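Local coordinates for endo-beta-mannanase (Rhizomucor miehei, PDB 4QP0), which probably catalyses the random hydrolysis of beta-1,4-mannosidic linkages in mannans, galactomannans and glucomannans, as a TIM-barrel glycoside hydrolase of family 5, at residues A[239-242]-A[243-247]; A[226-230]-A[231-235]. All blocks are in the same frame, centred on the assembly; numbering follows the deposited sequence.

Contact 1 of 2, residues A[239-242]-A[243-247]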
ATOM      1  N   MET A 239      -6.138  -9.232  12.588  1.00 36.89           N
ATOM      2  CA  MET A 239      -6.405  -9.179  11.146  1.00 37.70           C
ATOM      3  C   MET A 239      -6.709 -10.564  10.597  1.00 37.74           C
ATOM      4  O   MET A 239      -6.269 -11.568  11.147  1.00 40.90           O
ATOM      5  CB  MET A 239      -5.212  -8.589  10.392  1.00 37.45           C
ATOM      6  CG  MET A 239      -4.911  -7.145  10.735  1.00 38.30           C
ATOM      7  SD  MET A 239      -6.239  -6.008  10.298  1.00 40.43           S
ATOM      8  CE  MET A 239      -6.047  -5.925   8.519  1.00 38.23           C
ATOM      9  N   ASP A 240      -7.439 -10.608   9.491  1.00 36.61           N
ATOM     10  CA  ASP A 240      -7.952 -11.862   8.969  1.00 34.83           C
ATOM     11  C   ASP A 240      -7.912 -11.797   7.459  1.00 33.02           C
ATOM     12  O   ASP A 240      -8.921 -11.482   6.826  1.00 35.28           O
ATOM     13  CB  ASP A 240      -9.389 -12.074   9.463  1.00 33.67           C
ATOM     14  CG  ASP A 240      -9.923 -13.474   9.183  1.00 35.18           C
ATOM     15  OD1 ASP A 240      -9.455 -14.154   8.237  1.00 35.43           O
ATOM     16  OD2 ASP A 240     -10.848 -13.890   9.914  1.00 35.70           O
ATOM     17  N   PHE A 241      -6.748 -12.094   6.888  1.00 30.75           N
ATOM     18  CA  PHE A 241      -6.560 -12.059   5.435  1.00 29.99           C
ATOM     19  C   PHE A 241      -7.672 -12.789   4.702  1.00 28.65           C
ATOM     20  O   PHE A 241      -8.189 -12.278   3.716  1.00 29.42           O
ATOM     21  CB  PHE A 241      -5.204 -12.652   5.049  1.00 29.77           C
ATOM     22  CG  PHE A 241      -4.881 -12.555   3.578  1.00 29.51           C
ATOM     23  CD1 PHE A 241      -4.296 -11.408   3.052  1.00 29.51           C
ATOM     24  CD2 PHE A 241      -5.124 -13.628   2.722  1.00 30.33           C
ATOM     25  CE1 PHE A 241      -3.979 -11.323   1.701  1.00 29.76           C
ATOM     26  CE2 PHE A 241      -4.797 -13.554   1.363  1.00 30.30           C
ATOM     27  CZ  PHE A 241      -4.226 -12.397   0.852  1.00 29.20           C
ATOM     28  N   ASP A 242      -8.035 -13.974   5.184  1.00 28.62           N
ATOM     29  CA  ASP A 242      -9.120 -14.761   4.582  1.00 29.54           C
ATOM     30  C   ASP A 242     -10.450 -14.003   4.531  1.00 29.70           C
ATOM     31  O   ASP A 242     -11.103 -13.950   3.481  1.00 29.46           O
ATOM     32  CB  ASP A 242      -9.298 -16.100   5.311  1.00 30.02           C
ATOM     33  CG  ASP A 242      -8.103 -17.037   5.124  1.00 31.48           C
ATOM     34  OD1 ASP A 242      -7.524 -17.075   4.012  1.00 30.21           O
ATOM     35  OD2 ASP A 242      -7.748 -17.735   6.101  1.00 32.55           O
ATOM     36  N   ALA A 243     -10.844 -13.407   5.655  1.00 29.34           N
ATOM     37  CA  ALA A 243     -12.114 -12.694   5.710  1.00 30.11           C
ATOM     38  C   ALA A 243     -12.087 -11.427   4.853  1.00 30.48           C
ATOM     39  O   ALA A 243     -13.131 -10.994   4.350  1.00 31.96           O
ATOM     40  CB  ALA A 243     -12.509 -12.374   7.152  1.00 29.43           C
ATOM     41  N   ILE A 244     -10.902 -10.841   4.683  1.00 29.38           N
ATOM     42  CA  ILE A 244     -10.744  -9.636   3.864  1.00 28.54           C
ATOM     43  C   ILE A 244     -10.906  -9.978   2.387  1.00 28.81           C
ATOM     44  O   ILE A 244     -11.745  -9.396   1.696  1.00 29.29           O
ATOM     45  CB  ILE A 244      -9.391  -8.935   4.124  1.00 29.18           C
ATOM     46  CG1 ILE A 244      -9.392  -8.256   5.498  1.00 29.78           C
ATOM     47  CG2 ILE A 244      -9.083  -7.915   3.037  1.00 28.82           C
ATOM     48  CD1 ILE A 244      -8.005  -7.998   6.058  1.00 29.56           C
ATOM     49  N   LEU A 245     -10.115 -10.938   1.911  1.00 28.41           N
ATOM     50  CA  LEU A 245     -10.186 -11.389   0.526  1.00 28.42           C
ATOM     51  C   LEU A 245     -11.570 -11.961   0.145  1.00 29.09           C
ATOM     52  O   LEU A 245     -11.923 -12.020  -1.025  1.00 29.61           O
ATOM     53  CB  LEU A 245      -9.081 -12.415   0.267  1.00 28.37           C
ATOM     54  CG  LEU A 245      -8.628 -12.609  -1.178  1.00 29.05           C
ATOM     55  CD1 LEU A 245      -8.051 -11.313  -1.723  1.00 27.95           C
ATOM     56  CD2 LEU A 245      -7.612 -13.742  -1.288  1.00 29.32           C
ATOM     57  N   ALA A 246     -12.365 -12.357   1.135  1.00 29.69           N
ATOM     58  CA  ALA A 246     -13.711 -12.876   0.876  1.00 29.44           C
ATOM     59  C   ALA A 246     -14.758 -11.783   0.644  1.00 30.50           C
ATOM     60  O   ALA A 246     -15.856 -12.073   0.162  1.00 31.15           O
ATOM     61  CB  ALA A 246     -14.146 -13.788   2.004  1.00 29.15           C
ATOM     62  N   LEU A 247     -14.423 -10.542   0.993  1.00 30.80           N
ATOM     63  CA  LEU A 247     -15.316  -9.402   0.774  1.00 31.44           C
ATOM     64  C   LEU A 247     -15.388  -9.057  -0.710  1.00 33.02           C
ATOM     65  O   LEU A 247     -14.354  -8.924  -1.381  1.00 32.63           O
ATOM     66  CB  LEU A 247     -14.842  -8.171   1.558  1.00 31.05           C
ATOM     67  CG  LEU A 247     -14.749  -8.206   3.086  1.00 30.64           C
ATOM     68  CD1 LEU A 247     -14.077  -6.936   3.597  1.00 30.22           C
ATOM     69  CD2 LEU A 247     -16.124  -8.377   3.709  1.00 29.23           C
TER

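Contact 2 of 2, residues A[226-230]-A[231-235]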
ATOM      1  N   LYS A 226      -7.032 -20.599  13.067  1.00 39.18           N
ATOM      2  CA  LYS A 226      -7.072 -21.130  14.432  1.00 39.38           C
ATOM      3  C   LYS A 226      -5.942 -22.108  14.720  1.00 40.02           C
ATOM      4  O   LYS A 226      -5.724 -23.057  13.966  1.00 38.31           O
ATOM      5  CB  LYS A 226      -8.420 -21.811  14.699  1.00 38.34           C
ATOM      6  N   GLY A 227      -5.222 -21.854  15.808  1.00 41.05           N
ATOM      7  CA  GLY A 227      -4.225 -22.790  16.313  1.00 41.94           C
ATOM      8  C   GLY A 227      -3.038 -23.016  15.400  1.00 42.76           C
ATOM      9  O   GLY A 227      -2.497 -24.123  15.329  1.00 44.02           O
ATOM     10  N   GLU A 228      -2.635 -21.977  14.681  1.00 40.81           N
ATOM     11  CA  GLU A 228      -1.350 -22.023  13.997  1.00 39.10           C
ATOM     12  C   GLU A 228      -0.308 -21.318  14.867  1.00 37.45           C
ATOM     13  O   GLU A 228      -0.663 -20.611  15.825  1.00 36.02           O
ATOM     14  CB  GLU A 228      -1.455 -21.478  12.569  1.00 38.90           C
ATOM     15  CG  GLU A 228      -1.935 -22.550  11.585  1.00 37.77           C
ATOM     16  CD  GLU A 228      -2.246 -22.033  10.187  1.00 36.00           C
ATOM     17  OE1 GLU A 228      -1.938 -20.863   9.882  1.00 33.91           O
ATOM     18  OE2 GLU A 228      -2.805 -22.816   9.385  1.00 37.61           O
ATOM     19  N   SER A 229       0.966 -21.550  14.564  1.00 35.45           N
ATOM     20  CA  SER A 229       2.048 -21.216  15.499  1.00 35.47           C
ATOM     21  C   SER A 229       2.302 -19.722  15.667  1.00 35.88           C
ATOM     22  O   SER A 229       2.233 -19.205  16.777  1.00 36.90           O
ATOM     23  CB  SER A 229       3.346 -21.932  15.114  1.00 33.36           C
ATOM     24  OG  SER A 229       3.113 -23.315  14.903  1.00 31.89           O
ATOM     25  N   ASP A 230       2.573 -19.038  14.562  1.00 36.21           N
ATOM     26  CA  ASP A 230       3.104 -17.678  14.596  1.00 35.67           C
ATOM     27  C   ASP A 230       2.045 -16.589  14.640  1.00 34.76           C
ATOM     28  O   ASP A 230       0.876 -16.833  14.345  1.00 36.51           O
ATOM     29  CB  ASP A 230       4.037 -17.466  13.399  1.00 36.44           C
ATOM     30  CG  ASP A 230       5.154 -18.488  13.353  1.00 38.93           C
ATOM     31  OD1 ASP A 230       5.377 -19.162  14.381  1.00 40.62           O
ATOM     32  OD2 ASP A 230       5.806 -18.624  12.293  1.00 41.07           O
ATOM     33  N   TYR A 231       2.481 -15.384  15.000  1.00 33.45           N
ATOM     34  CA  TYR A 231       1.618 -14.205  15.112  1.00 33.05           C
ATOM     35  C   TYR A 231       0.983 -13.828  13.766  1.00 32.54           C
ATOM     36  O   TYR A 231      -0.145 -13.325  13.704  1.00 32.11           O
ATOM     37  CB  TYR A 231       2.454 -13.042  15.655  1.00 33.06           C
ATOM     38  CG  TYR A 231       1.689 -11.801  16.070  1.00 32.73           C
ATOM     39  CD1 TYR A 231       0.836 -11.816  17.167  1.00 32.11           C
ATOM     40  CD2 TYR A 231       1.859 -10.594  15.380  1.00 32.68           C
ATOM     41  CE1 TYR A 231       0.153 -10.674  17.555  1.00 31.71           C
ATOM     42  CE2 TYR A 231       1.185  -9.450  15.760  1.00 31.73           C
ATOM     43  CZ  TYR A 231       0.332  -9.500  16.847  1.00 31.97           C
ATOM     44  OH  TYR A 231      -0.336  -8.370  17.230  1.00 32.49           O
ATOM     45  N   GLU A 232       1.727 -14.104  12.701  1.00 30.83           N
ATOM     46  CA  GLU A 232       1.357 -13.777  11.329  1.00 29.20           C
ATOM     47  C   GLU A 232       0.303 -14.729  10.736  1.00 28.87           C
ATOM     48  O   GLU A 232      -0.290 -14.431   9.695  1.00 29.55           O
ATOM     49  CB  GLU A 232       2.625 -13.768  10.450  1.00 28.08           C
ATOM     50  CG  GLU A 232       3.638 -12.678  10.797  1.00 26.22           C
ATOM     51  CD  GLU A 232       4.400 -12.954  12.085  1.00 26.32           C
ATOM     52  OE1 GLU A 232       4.359 -14.107  12.575  1.00 26.59           O
ATOM     53  OE2 GLU A 232       5.046 -12.016  12.607  1.00 25.04           O
ATOM     54  N   TYR A 233       0.066 -15.859  11.403  1.00 28.93           N
ATOM     55  CA  TYR A 233      -0.871 -16.882  10.922  1.00 28.53           C
ATOM     56  C   TYR A 233      -2.096 -17.121  11.806  1.00 29.47           C
ATOM     57  O   TYR A 233      -3.102 -17.661  11.333  1.00 29.10           O
ATOM     58  CB  TYR A 233      -0.151 -18.208  10.768  1.00 28.62           C
ATOM     59  CG  TYR A 233       0.724 -18.322   9.547  1.00 28.19           C
ATOM     60  CD1 TYR A 233       0.192 -18.738   8.334  1.00 27.67           C
ATOM     61  CD2 TYR A 233       2.087 -18.046   9.612  1.00 28.83           C
ATOM     62  CE1 TYR A 233       0.986 -18.861   7.209  1.00 28.72           C
ATOM     63  CE2 TYR A 233       2.900 -18.176   8.489  1.00 29.82           C
ATOM     64  CZ  TYR A 233       2.337 -18.581   7.289  1.00 29.09           C
ATOM     65  OH  TYR A 233       3.117 -18.715   6.169  1.00 29.59           O
ATOM     66  N   ASN A 234      -2.018 -16.738  13.079  1.00 31.03           N
ATOM     67  CA  ASN A 234      -3.035 -17.142  14.054  1.00 32.88           C
ATOM     68  C   ASN A 234      -4.054 -16.068  14.461  1.00 33.35           C
ATOM     69  O   ASN A 234      -4.846 -16.275  15.381  1.00 33.25           O
ATOM     70  CB  ASN A 234      -2.377 -17.775  15.294  1.00 34.52           C
ATOM     71  CG  ASN A 234      -1.664 -16.763  16.179  1.00 35.51           C
ATOM     72  OD1 ASN A 234      -1.927 -15.554  16.130  1.00 37.09           O
ATOM     73  ND2 ASN A 234      -0.758 -17.262  17.009  1.00 35.53           N
ATOM     74  N   GLY A 235      -4.024 -14.928  13.785  1.00 33.69           N
ATOM     75  CA  GLY A 235      -4.962 -13.854  14.064  1.00 35.79           C
ATOM     76  C   GLY A 235      -4.657 -13.054  15.314  1.00 37.33           C
ATOM     77  O   GLY A 235      -5.520 -12.339  15.816  1.00 38.57           O
TER

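Contact 1 of 2, residues A[239-242]-A[243-247]
With CG swung anti to the backbone N (chi1 -169°), Asp-240 holds its carboxylate over the first turn of helix 241-245, while Met-239, folded back at both chi2 and chi3, carries its terminal methyl toward Ile-244. The carboxylate does two things there. Asp-240 OD1 accepts from Ala-243 N at 3.0 Å, and the donor reaches it from above the carboxylate plane, 70° out of it. The same group is in van der Waals contact with the Ala-243 methyl, whose CB is 3.5 Å from Asp-240 CG. The other oxygen, OD2, is bonded to Asn-224 ND2, so the carboxylate is gripped at both oxygens and its rotation is fixed.

One residue earlier, Met-239 CE touches Ile-244 CD1 at 3.8 Å, the two side chains running aslant to each other. The helical bonding pattern starts from the cap residue itself: Ile-244 N donates to Asp-240 O at 3.0 Å, and Leu-245 N to Phe-241 O at 3.0 Å in an almost linear bond (177°). The next bond, Ala-246 N to Asp-242 O, is weak. Phe-241 and Leu-245, one turn apart, lie side by side and point the same way, with Phe-241 CE2 3.9 Å from Leu-245 CD2. Both rest on Val-289 of strand 289-294, and His-278 meets the Phe-241 ring edge-to-face.

The bond from Ala-243 N to the side chain of Asp-240 is an N-cap; the apolar contact of Met-239, just before the cap, with Ile-244, the fourth helical residue, is a hydrophobic staple. Together they start the short helix between barrel strands 214-216 and 253-257.

Contact 2 of 2, residues A[226-230]-A[231-235]
The chain turns back over Tyr-231 and Glu-232, with Asp-230 O accepting from Tyr-233 N at 3.2 Å and more weakly from Asn-234 N.

Asn-234 sends CG between its backbone N and carbonyl carbon, which lays the amide against that same oxygen: Asn-234 CG is 3.1 Å from Asp-230 O. ND2 is also close to this oxygen, but the angle is too poor for a bond. Asn-234 CB meanwhile packs 3.4 Å from Glu-228 O. Glu-228, extended beyond CG, crosses Tyr-233 obliquely; Glu-228 OE1 comes to 3.3 Å from Tyr-233 CB, a van der Waals approach near the root of the ring. On the CD2 flank, away from Glu-228 OE1 near CD1, Asp-230 CB sits at the ring edge, 4.3 Å from Tyr-233 CD2.

Asp-230 OD2 and Glu-232 OE1 stand 4.8 Å apart as like charges, but each has an outside partner: Trp-270 NE1 bonds the former, and Lys-264 forms a long, weak ion pair with the latter. The phenol OH of Tyr-233 bonds Asp-277 of helix 270-284, and Trp-274 meets its ring edge-to-face.

Tyr-231 (phi -62°, psi -32°) and Glu-232 (phi -77°, psi also slightly negative), with the Tyr-233 N to Asp-230 O bond, make residues 230-233 a type I beta turn, set in the long surface loop that follows barrel strand 214-216.

In the fold
Both contacts belong to the connection from strand 214-216 to strand 253-257: contact 2 folds its surface loop, and contact 1 starts the short helix that follows. Their centres are 14 Å apart and share no direct touch beyond adjoining in sequence. Residues earlier in the loop link them: Arg-225 forms a salt bridge with Asp-242 and backbone bonds with Tyr-233, while Phe-223 meets the Phe-241 ring and bonds Glu-232 through the backbone. Helix 270-284 touches both, through His-278 at the Phe-241 ring and Trp-270, Trp-274 and Asp-277 at 230-233. Met-239 touches Pro-176, just after strand 167-171, where family 5 enzymes carry the acid/base in an Asn-Glu-Pro motif; contact 1 therefore probably lies nearer the cleft.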